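Local coordinates for protein 5-cytosine DNA methyltransferase (Entamoeba histolytica, PDB 3QV2) that probably methylates carbon 5 of cytosine in DNA or tRNA, using S-adenosyl-L-methionine as the methyl donor, at residues Phe274-Phe285 / Gln301-Phe312. Numbering follows the deposited sequence.
Sequences FTPNEIKKIHGF and QYQCLGNSVSCF. With SAH (S-adenosyl-L-homocysteine), chain B; SO4 (sulfate ion), chain E.
H283 ND1 donates to S308 OG (2.8 Å), with the hydroxyl oxygen lying almost in the imidazole plane, 4° out of it. S308 in turn gives its proton to L305 O (OG to O, 2.6 Å) on a lone pair; that carbonyl also takes S308 N, so two donors grip it in the last turn of helix 298-306. The serine torsion (chi1 69°) turns OG back toward this carbonyl, while its CB faces the carboxylate of S-adenosyl-L-homocysteine. The backbone carbonyl H283 O accepts from C311 N (2.8 Å), and a water joins I282 O to S310 OG, the N-cap of helix 311-321. N307, S308 and V309 line the cofactor pocket of the Rossmann-like C5-methyltransferase fold. G284, with positive phi, makes a Schellman motif with two bonds back into the last turn; it packs against C311 and F312, and G284 O accepts from R29 NH1. C311 SG sits over the centre of the F285 ring, 3.8 Å from the centroid. At the far end Y302 OH donates to F274 O (2.7 Å), and P276 CG lies over the tyrosine face. Q301 OE1 touches P276 CB but bonds T291. In a capping box, E278 N donates to T275 OG1 and T275 N to E278 OE1; T275 OG1 also bonds D201, and E278 OE1 forms a salt bridge with R272.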
loop_
_atom_site.group_PDB
_atom_site.type_symbol
_atom_site.label_atom_id
_atom_site.label_comp_id
_atom_site.label_asym_id
_atom_site.label_seq_id
_atom_site.Cartn_x
_atom_site.Cartn_y
_atom_site.Cartn_z
ATOM N N PHE A 274 -2.571 0.379 18.041
ATOM C CA PHE A 274 -2.851 1.602 17.308
ATOM C C PHE A 274 -4.244 1.480 16.704
ATOM O O PHE A 274 -4.643 0.402 16.264
ATOM C CB PHE A 274 -1.816 1.826 16.206
ATOM C CG PHE A 274 -0.447 2.182 16.718
ATOM C CD1 PHE A 274 -0.151 3.483 17.091
ATOM C CD2 PHE A 274 0.548 1.222 16.814
ATOM C CE1 PHE A 274 1.107 3.821 17.557
ATOM C CE2 PHE A 274 1.809 1.552 17.278
ATOM C CZ PHE A 274 2.088 2.854 17.651
ATOM N N THR A 275 -4.990 2.579 16.693
ATOM C CA THR A 275 -6.335 2.573 16.130
ATOM C C THR A 275 -6.273 2.573 14.608
ATOM O O THR A 275 -5.246 2.922 14.028
ATOM C CB THR A 275 -7.142 3.798 16.590
ATOM O OG1 THR A 275 -6.648 4.971 15.931
ATOM C CG2 THR A 275 -7.035 3.974 18.096
ATOM N N PRO A 276 -7.374 2.175 13.953
ATOM C CA PRO A 276 -7.424 2.212 12.488
ATOM C C PRO A 276 -7.072 3.601 11.961
ATOM O O PRO A 276 -6.335 3.730 10.982
ATOM C CB PRO A 276 -8.889 1.892 12.185
ATOM C CG PRO A 276 -9.345 1.085 13.350
ATOM C CD PRO A 276 -8.611 1.632 14.541
ATOM N N ASN A 277 -7.599 4.627 12.620
ATOM C CA ASN A 277 -7.375 6.007 12.211
ATOM C C ASN A 277 -5.904 6.400 12.305
ATOM O O ASN A 277 -5.410 7.193 11.503
ATOM C CB ASN A 277 -8.238 6.953 13.050
ATOM C CG ASN A 277 -8.274 8.362 12.491
ATOM O OD1 ASN A 277 -7.665 9.278 13.044
ATOM N ND2 ASN A 277 -8.990 8.540 11.386
ATOM N N GLU A 278 -5.206 5.835 13.286
ATOM C CA GLU A 278 -3.785 6.112 13.472
ATOM C C GLU A 278 -2.937 5.488 12.366
ATOM O O GLU A 278 -2.007 6.116 11.859
ATOM C CB GLU A 278 -3.319 5.635 14.850
ATOM C CG GLU A 278 -3.870 6.465 16.000
ATOM C CD GLU A 278 -3.462 5.931 17.361
ATOM O OE1 GLU A 278 -3.306 4.701 17.497
ATOM O OE2 GLU A 278 -3.296 6.745 18.291
ATOM N N ILE A 279 -3.260 4.253 11.997
ATOM C CA ILE A 279 -2.580 3.591 10.891
ATOM C C ILE A 279 -2.827 4.369 9.605
ATOM O O ILE A 279 -1.919 4.568 8.799
ATOM C CB ILE A 279 -3.081 2.151 10.702
ATOM C CG1 ILE A 279 -2.902 1.346 11.992
ATOM C CG2 ILE A 279 -2.361 1.484 9.538
ATOM C CD1 ILE A 279 -3.375 -0.089 11.884
ATOM N N LYS A 280 -4.070 4.807 9.429
ATOM C CA LYS A 280 -4.464 5.583 8.261
ATOM C C LYS A 280 -3.594 6.828 8.108
ATOM O O LYS A 280 -3.183 7.175 7.003
ATOM C CB LYS A 280 -5.944 5.969 8.361
ATOM C CG LYS A 280 -6.505 6.666 7.133
ATOM C CD LYS A 280 -6.331 8.172 7.218
ATOM C CE LYS A 280 -7.033 8.738 8.440
ATOM N NZ LYS A 280 -7.048 10.224 8.419
ATOM N N LYS A 281 -3.310 7.490 9.226
ATOM C CA LYS A 281 -2.453 8.670 9.217
ATOM C C LYS A 281 -0.994 8.310 8.949
ATOM O O LYS A 281 -0.286 9.031 8.245
ATOM C CB LYS A 281 -2.585 9.447 10.530
ATOM C CG LYS A 281 -3.869 10.258 10.640
ATOM C CD LYS A 281 -3.956 11.002 11.962
ATOM C CE LYS A 281 -4.200 10.050 13.120
ATOM N NZ LYS A 281 -4.374 10.776 14.408
ATOM N N ILE A 282 -0.548 7.191 9.507
ATOM C CA ILE A 282 0.826 6.741 9.306
ATOM C C ILE A 282 1.081 6.371 7.846
ATOM O O ILE A 282 2.179 6.578 7.327
ATOM C CB ILE A 282 1.170 5.543 10.212
ATOM C CG1 ILE A 282 1.109 5.955 11.688
ATOM C CG2 ILE A 282 2.545 5.000 9.873
ATOM C CD1 ILE A 282 1.459 4.835 12.650
ATOM N N HIS A 283 0.061 5.830 7.185
ATOM C CA HIS A 283 0.176 5.455 5.778
ATOM C C HIS A 283 0.032 6.661 4.853
ATOM O O HIS A 283 0.179 6.542 3.638
ATOM C CB HIS A 283 -0.842 4.371 5.416
ATOM C CG HIS A 283 -0.488 3.014 5.942
ATOM N ND1 HIS A 283 -1.081 1.856 5.477
ATOM C CD2 HIS A 283 0.395 2.625 6.889
ATOM C CE1 HIS A 283 -0.578 0.819 6.117
ATOM N NE2 HIS A 283 0.321 1.256 6.981
ATOM N N GLY A 284 -0.264 7.818 5.434
ATOM C CA GLY A 284 -0.257 9.065 4.691
ATOM C C GLY A 284 -1.513 9.387 3.904
ATOM O O GLY A 284 -1.454 10.128 2.923
ATOM N N PHE A 285 -2.650 8.842 4.324
ATOM C CA PHE A 285 -3.922 9.210 3.712
ATOM C C PHE A 285 -4.338 10.599 4.192
ATOM O O PHE A 285 -3.906 11.043 5.256
ATOM C CB PHE A 285 -5.006 8.179 4.036
ATOM C CG PHE A 285 -4.795 6.849 3.369
ATOM C CD1 PHE A 285 -5.523 6.496 2.244
ATOM C CD2 PHE A 285 -3.865 5.952 3.866
ATOM C CE1 PHE A 285 -5.329 5.273 1.631
ATOM C CE2 PHE A 285 -3.666 4.729 3.257
ATOM C CZ PHE A 285 -4.398 4.389 2.137
ATOM N N GLN A 301 -11.480 -2.841 9.069
ATOM C CA GLN A 301 -10.675 -1.675 8.725
ATOM C C GLN A 301 -9.186 -1.998 8.810
ATOM O O GLN A 301 -8.403 -1.606 7.944
ATOM C CB GLN A 301 -11.015 -0.499 9.641
ATOM C CG GLN A 301 -12.490 -0.131 9.650
ATOM C CD GLN A 301 -12.819 0.955 10.655
ATOM O OE1 GLN A 301 -12.042 1.887 10.857
ATOM N NE2 GLN A 301 -13.976 0.835 11.296
ATOM N N TYR A 302 -8.802 -2.713 9.862
ATOM C CA TYR A 302 -7.425 -3.160 10.037
ATOM C C TYR A 302 -6.962 -3.975 8.836
ATOM O O TYR A 302 -5.855 -3.785 8.334
ATOM C CB TYR A 302 -7.297 -4.000 11.311
ATOM C CG TYR A 302 -7.213 -3.195 12.587
ATOM C CD1 TYR A 302 -6.349 -2.113 12.695
ATOM C CD2 TYR A 302 -7.998 -3.517 13.686
ATOM C CE1 TYR A 302 -6.267 -1.375 13.863
ATOM C CE2 TYR A 302 -7.925 -2.785 14.857
ATOM C CZ TYR A 302 -7.058 -1.718 14.941
ATOM O OH TYR A 302 -6.984 -0.989 16.106
ATOM N N GLN A 303 -7.820 -4.881 8.381
ATOM C CA GLN A 303 -7.498 -5.754 7.257
ATOM C C GLN A 303 -7.219 -4.959 5.985
ATOM O O GLN A 303 -6.230 -5.206 5.292
ATOM C CB GLN A 303 -8.630 -6.755 7.020
ATOM C CG GLN A 303 -8.855 -7.708 8.185
ATOM C CD GLN A 303 -10.127 -8.519 8.040
ATOM O OE1 GLN A 303 -10.782 -8.489 6.998
ATOM N NE2 GLN A 303 -10.485 -9.249 9.090
ATOM N N CYS A 304 -8.094 -4.003 5.685
ATOM C CA CYS A 304 -7.925 -3.155 4.512
ATOM C C CYS A 304 -6.658 -2.314 4.625
ATOM O O CYS A 304 -5.862 -2.248 3.691
ATOM C CB CYS A 304 -9.144 -2.247 4.324
ATOM S SG CYS A 304 -10.668 -3.123 3.900
ATOM N N LEU A 305 -6.477 -1.678 5.777
ATOM C CA LEU A 305 -5.301 -0.847 6.017
ATOM C C LEU A 305 -4.012 -1.658 5.927
ATOM O O LEU A 305 -3.023 -1.207 5.352
ATOM C CB LEU A 305 -5.404 -0.154 7.377
ATOM C CG LEU A 305 -6.453 0.953 7.474
ATOM C CD1 LEU A 305 -6.783 1.275 8.925
ATOM C CD2 LEU A 305 -5.983 2.197 6.731
ATOM N N GLY A 306 -4.031 -2.857 6.499
ATOM C CA GLY A 306 -2.877 -3.736 6.464
ATOM C C GLY A 306 -2.484 -4.098 5.045
ATOM O O GLY A 306 -1.318 -4.373 4.763
ATOM N N ASN A 307 -3.464 -4.094 4.147
ATOM C CA ASN A 307 -3.231 -4.440 2.748
ATOM C C ASN A 307 -2.980 -3.226 1.857
ATOM O O ASN A 307 -2.768 -3.369 0.652
ATOM C CB ASN A 307 -4.407 -5.253 2.197
ATOM C CG ASN A 307 -4.443 -6.669 2.735
ATOM O OD1 ASN A 307 -3.403 -7.297 2.930
ATOM N ND2 ASN A 307 -5.644 -7.182 2.978
ATOM N N SER A 308 -3.001 -2.034 2.447
ATOM C CA SER A 308 -2.846 -0.801 1.680
ATOM C C SER A 308 -1.380 -0.489 1.386
ATOM O O SER A 308 -0.570 -1.396 1.200
ATOM C CB SER A 308 -3.501 0.377 2.404
ATOM O OG SER A 308 -2.790 0.710 3.582
ATOM N N VAL A 309 -1.048 0.799 1.348
ATOM C CA VAL A 309 0.290 1.234 0.956
ATOM C C VAL A 309 0.767 2.434 1.769
ATOM O O VAL A 309 0.033 2.967 2.602
ATOM C CB VAL A 309 0.326 1.635 -0.533
ATOM C CG1 VAL A 309 -0.007 0.445 -1.424
ATOM C CG2 VAL A 309 -0.630 2.788 -0.790
ATOM N N SER A 310 2.005 2.849 1.516
ATOM C CA SER A 310 2.542 4.072 2.096
ATOM C C SER A 310 2.419 5.211 1.092
ATOM O O SER A 310 3.284 5.386 0.232
ATOM C CB SER A 310 4.007 3.886 2.491
ATOM O OG SER A 310 4.592 5.122 2.869
ATOM N N CYS A 311 1.339 5.979 1.199
ATOM C CA CYS A 311 1.095 7.085 0.284
ATOM C C CYS A 311 2.273 8.050 0.256
ATOM O O CYS A 311 2.566 8.653 -0.775
ATOM C CB CYS A 311 -0.187 7.826 0.664
ATOM S SG CYS A 311 -1.666 6.790 0.643
ATOM N N PHE A 312 2.946 8.190 1.395
ATOM C CA PHE A 312 4.137 9.028 1.481
ATOM C C PHE A 312 5.165 8.636 0.428
ATOM O O PHE A 312 5.596 9.464 -0.372
ATOM C CB PHE A 312 4.768 8.936 2.874
ATOM C CG PHE A 312 4.016 9.686 3.937
ATOM C CD1 PHE A 312 3.984 11.071 3.933
ATOM C CD2 PHE A 312 3.360 9.008 4.949
ATOM C CE1 PHE A 312 3.298 11.765 4.912
ATOM C CE2 PHE A 312 2.675 9.697 5.932
ATOM C CZ PHE A 312 2.642 11.077 5.912
HETATM N N SAH B . -3.388 -0.812 -2.970
HETATM C CA SAH B . -4.753 -0.930 -2.493
HETATM C CB SAH B . -5.068 -2.365 -2.093
HETATM C CG SAH B . -4.327 -3.491 -2.773
HETATM S SD SAH B . -4.667 -5.168 -2.203
HETATM C C SAH B . -4.963 0.021 -1.342
HETATM O O SAH B . -5.830 -0.242 -0.461
HETATM O OXT SAH B . -4.268 1.091 -1.262
HETATM C "C5'" SAH B . -5.171 -6.167 -3.588
HETATM C "C4'" SAH B . -6.569 -6.043 -4.071
HETATM O "O4'" SAH B . -6.672 -6.693 -5.290
HETATM C "C3'" SAH B . -7.474 -6.719 -3.139
HETATM O "O3'" SAH B . -8.278 -5.784 -2.505
HETATM C "C2'" SAH B . -8.284 -7.625 -3.912
HETATM O "O2'" SAH B . -9.623 -7.437 -3.613
HETATM C "C1'" SAH B . -8.015 -7.270 -5.309
HETATM N N9 SAH B . -8.179 -8.396 -6.183
HETATM C C8 SAH B . -7.709 -9.647 -6.086
HETATM N N7 SAH B . -8.143 -10.322 -7.163
HETATM C C5 SAH B . -8.887 -9.486 -7.927
HETATM C C6 SAH B . -9.572 -9.643 -9.133
HETATM N N6 SAH B . -9.575 -10.912 -9.819
HETATM N N1 SAH B . -10.231 -8.584 -9.635
HETATM C C2 SAH B . -10.243 -7.396 -9.015
HETATM N N3 SAH B . -9.592 -7.223 -7.859
HETATM C C4 SAH B . -8.915 -8.241 -7.299
HETATM S S SO4 E . -7.245 13.552 13.767
HETATM O O1 SO4 E . -7.608 12.301 14.423
HETATM O O2 SO4 E . -5.779 13.637 13.695
HETATM O O3 SO4 E . -7.839 13.579 12.428
HETATM O O4 SO4 E . -7.767 14.714 14.485
HETATM O O HOH W 1 4.085 5.419 5.533
#